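Long-range contact in FrnE protein (Deinococcus radiodurans, PDB 5CP1), which probably works as a disulfide oxidoreductase or isomerase of the DsbA-like thioredoxin family: residues E10-D15 with Q217-Q222. The protein carries 1 engineered substitution. Numbering follows the deposited sequence.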
loop_
_atom_site.group_PDB
_atom_site.type_symbol
_atom_site.label_atom_id
_atom_site.label_comp_id
_atom_site.label_asym_id
_atom_site.label_seq_id
_atom_site.Cartn_x
_atom_site.Cartn_y
_atom_site.Cartn_z
ATOM N N GLU A 10 16.964 10.565 7.362
ATOM C CA GLU A 10 15.570 10.838 7.013
ATOM C C GLU A 10 14.906 11.870 7.927
ATOM O O GLU A 10 13.797 12.326 7.656
ATOM C CB GLU A 10 14.752 9.543 7.056
ATOM C CG GLU A 10 15.243 8.439 6.138
ATOM C CD GLU A 10 14.793 7.064 6.600
ATOM O OE1 GLU A 10 14.986 6.744 7.793
ATOM O OE2 GLU A 10 14.242 6.304 5.774
ATOM N N LYS A 11 15.586 12.233 9.011
ATOM C CA LYS A 11 14.945 12.976 10.091
ATOM C C LYS A 11 15.450 14.409 10.242
ATOM O O LYS A 11 16.497 14.769 9.709
ATOM C CB LYS A 11 15.138 12.223 11.409
ATOM C CG LYS A 11 14.402 10.892 11.468
ATOM C CD LYS A 11 14.455 10.283 12.865
ATOM C CE LYS A 11 13.647 8.992 12.936
ATOM N NZ LYS A 11 13.615 8.424 14.312
ATOM N N ILE A 12 14.694 15.228 10.970
ATOM C CA ILE A 12 15.176 16.552 11.336
ATOM C C ILE A 12 15.453 16.615 12.827
ATOM O O ILE A 12 14.768 15.991 13.643
ATOM C CB ILE A 12 14.193 17.672 10.939
ATOM C CG1 ILE A 12 12.864 17.524 11.675
ATOM C CG2 ILE A 12 13.979 17.670 9.418
ATOM C CD1 ILE A 12 11.917 18.676 11.439
ATOM N N ARG A 13 16.481 17.373 13.182
ATOM C CA ARG A 13 16.931 17.427 14.557
ATOM C C ARG A 13 16.578 18.756 15.217
ATOM O O ARG A 13 16.726 19.821 14.613
ATOM C CB ARG A 13 18.439 17.183 14.601
ATOM C CG ARG A 13 19.090 17.529 15.916
ATOM C CD ARG A 13 20.463 16.888 16.018
ATOM N NE ARG A 13 21.177 17.363 17.195
ATOM C CZ ARG A 13 22.208 16.740 17.751
ATOM N NH1 ARG A 13 22.658 15.599 17.237
ATOM N NH2 ARG A 13 22.789 17.262 18.824
ATOM N N VAL A 14 16.088 18.681 16.452
ATOM C CA VAL A 14 15.860 19.868 17.263
ATOM C C VAL A 14 16.700 19.781 18.527
ATOM O O VAL A 14 16.566 18.828 19.290
ATOM C CB VAL A 14 14.384 20.035 17.665
ATOM C CG1 VAL A 14 14.224 21.286 18.516
ATOM C CG2 VAL A 14 13.495 20.099 16.418
ATOM N N ASP A 15 17.574 20.762 18.724
ATOM C CA ASP A 15 18.370 20.861 19.944
ATOM C C ASP A 15 17.755 21.915 20.840
ATOM O O ASP A 15 17.403 22.996 20.368
ATOM C CB ASP A 15 19.826 21.224 19.634
ATOM C CG ASP A 15 20.564 20.111 18.922
ATOM O OD1 ASP A 15 20.516 20.066 17.671
ATOM O OD2 ASP A 15 21.181 19.274 19.619
ATOM N N GLN A 217 8.827 24.573 8.117
ATOM C CA GLN A 217 9.759 25.229 7.202
ATOM C C GLN A 217 11.035 24.415 7.039
ATOM O O GLN A 217 11.502 24.198 5.923
ATOM C CB GLN A 217 10.105 26.638 7.690
ATOM C CG GLN A 217 11.220 27.309 6.890
ATOM C CD GLN A 217 11.505 28.731 7.348
ATOM O OE1 GLN A 217 10.716 29.330 8.084
ATOM N NE2 GLN A 217 12.638 29.278 6.911
ATOM N N VAL A 218 11.595 23.963 8.157
ATOM C CA VAL A 218 12.818 23.170 8.118
ATOM C C VAL A 218 12.561 21.850 7.397
ATOM O O VAL A 218 13.391 21.381 6.615
ATOM C CB VAL A 218 13.373 22.907 9.536
ATOM C CG1 VAL A 218 14.451 21.838 9.509
ATOM C CG2 VAL A 218 13.911 24.189 10.136
ATOM N N TRP A 219 11.400 21.258 7.644
ATOM C CA TRP A 219 11.067 20.008 6.983
ATOM C C TRP A 219 10.988 20.189 5.466
ATOM O O TRP A 219 11.521 19.374 4.694
ATOM C CB TRP A 219 9.744 19.446 7.489
ATOM C CG TRP A 219 9.461 18.144 6.847
ATOM C CD1 TRP A 219 8.705 17.918 5.725
ATOM C CD2 TRP A 219 9.980 16.876 7.245
ATOM N NE1 TRP A 219 8.709 16.579 5.418
ATOM C CE2 TRP A 219 9.480 15.917 6.339
ATOM C CE3 TRP A 219 10.809 16.453 8.287
ATOM C CZ2 TRP A 219 9.783 14.564 6.447
ATOM C CZ3 TRP A 219 11.108 15.113 8.393
ATOM C CH2 TRP A 219 10.597 14.182 7.479
ATOM N N ALA A 220 10.312 21.252 5.042
ATOM C CA ALA A 220 10.111 21.517 3.614
ATOM C C ALA A 220 11.434 21.804 2.915
ATOM O O ALA A 220 11.609 21.478 1.736
ATOM C CB ALA A 220 9.146 22.678 3.420
ATOM N N GLU A 221 12.364 22.416 3.642
ATOM C CA GLU A 221 13.677 22.735 3.086
ATOM C C GLU A 221 14.518 21.481 2.890
ATOM O O GLU A 221 15.117 21.278 1.830
ATOM C CB GLU A 221 14.417 23.724 3.985
ATOM C CG GLU A 221 13.821 25.110 3.959
ATOM C CD GLU A 221 14.648 26.117 4.727
ATOM O OE1 GLU A 221 15.806 25.794 5.075
ATOM O OE2 GLU A 221 14.139 27.231 4.983
ATOM N N GLN A 222 14.557 20.636 3.913
ATOM C CA GLN A 222 15.421 19.466 3.872
ATOM C C GLN A 222 14.791 18.333 3.075
ATOM O O GLN A 222 15.491 17.437 2.600
ATOM C CB GLN A 222 15.755 19.013 5.294
ATOM C CG GLN A 222 16.413 20.121 6.117
ATOM C CD GLN A 222 16.971 19.643 7.448
ATOM O OE1 GLN A 222 16.826 18.475 7.820
ATOM N NE2 GLN A 222 17.622 20.552 8.173
HETATM O O HOH W 1 18.053 18.126 10.872
#
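I12 pushes its side chain against W219, V218 and Q222 where the last helix of a DsbA-like thioredoxin fold, 208-222, packs on the central sheet at the start of strand 12-18. The case illustrates how one branched residue can carry most of the contact at the end of a helix. Its methyl CG2 does most of the work: it makes apolar contacts 3.6 Å from CE3 of W219 and 4.2 Å from CG1 of V218. The same methyl also lies in van der Waals contact with an amide oxygen, OE1 of Q222, at 3.4 Å. The CD1 methyl meets the same indole carbon, at 4.0 Å from CE3 of W219, and the two side chains cross at nearly a right angle. With CG anti to the backbone N (chi1 -177°), the indole ring is swung against the strand, and its CH2 comes 3.7 Å from the backbone O of E10. Were W219 an alanine, I12 would probably lose the indole that packs on CD1 and on one side of CG2, and H223 its stacking partner. Farther out, V45 and L215 also touch I12, while backbone bonds join I12 to Q44 and E46, at the start of the parallel neighbour 45-51. Beside the apolar contact, one water links the segments: it accepts from the backbone N of R13 at 2.9 Å and donates a weak bond to OE1 of Q222, 3.3 Å away.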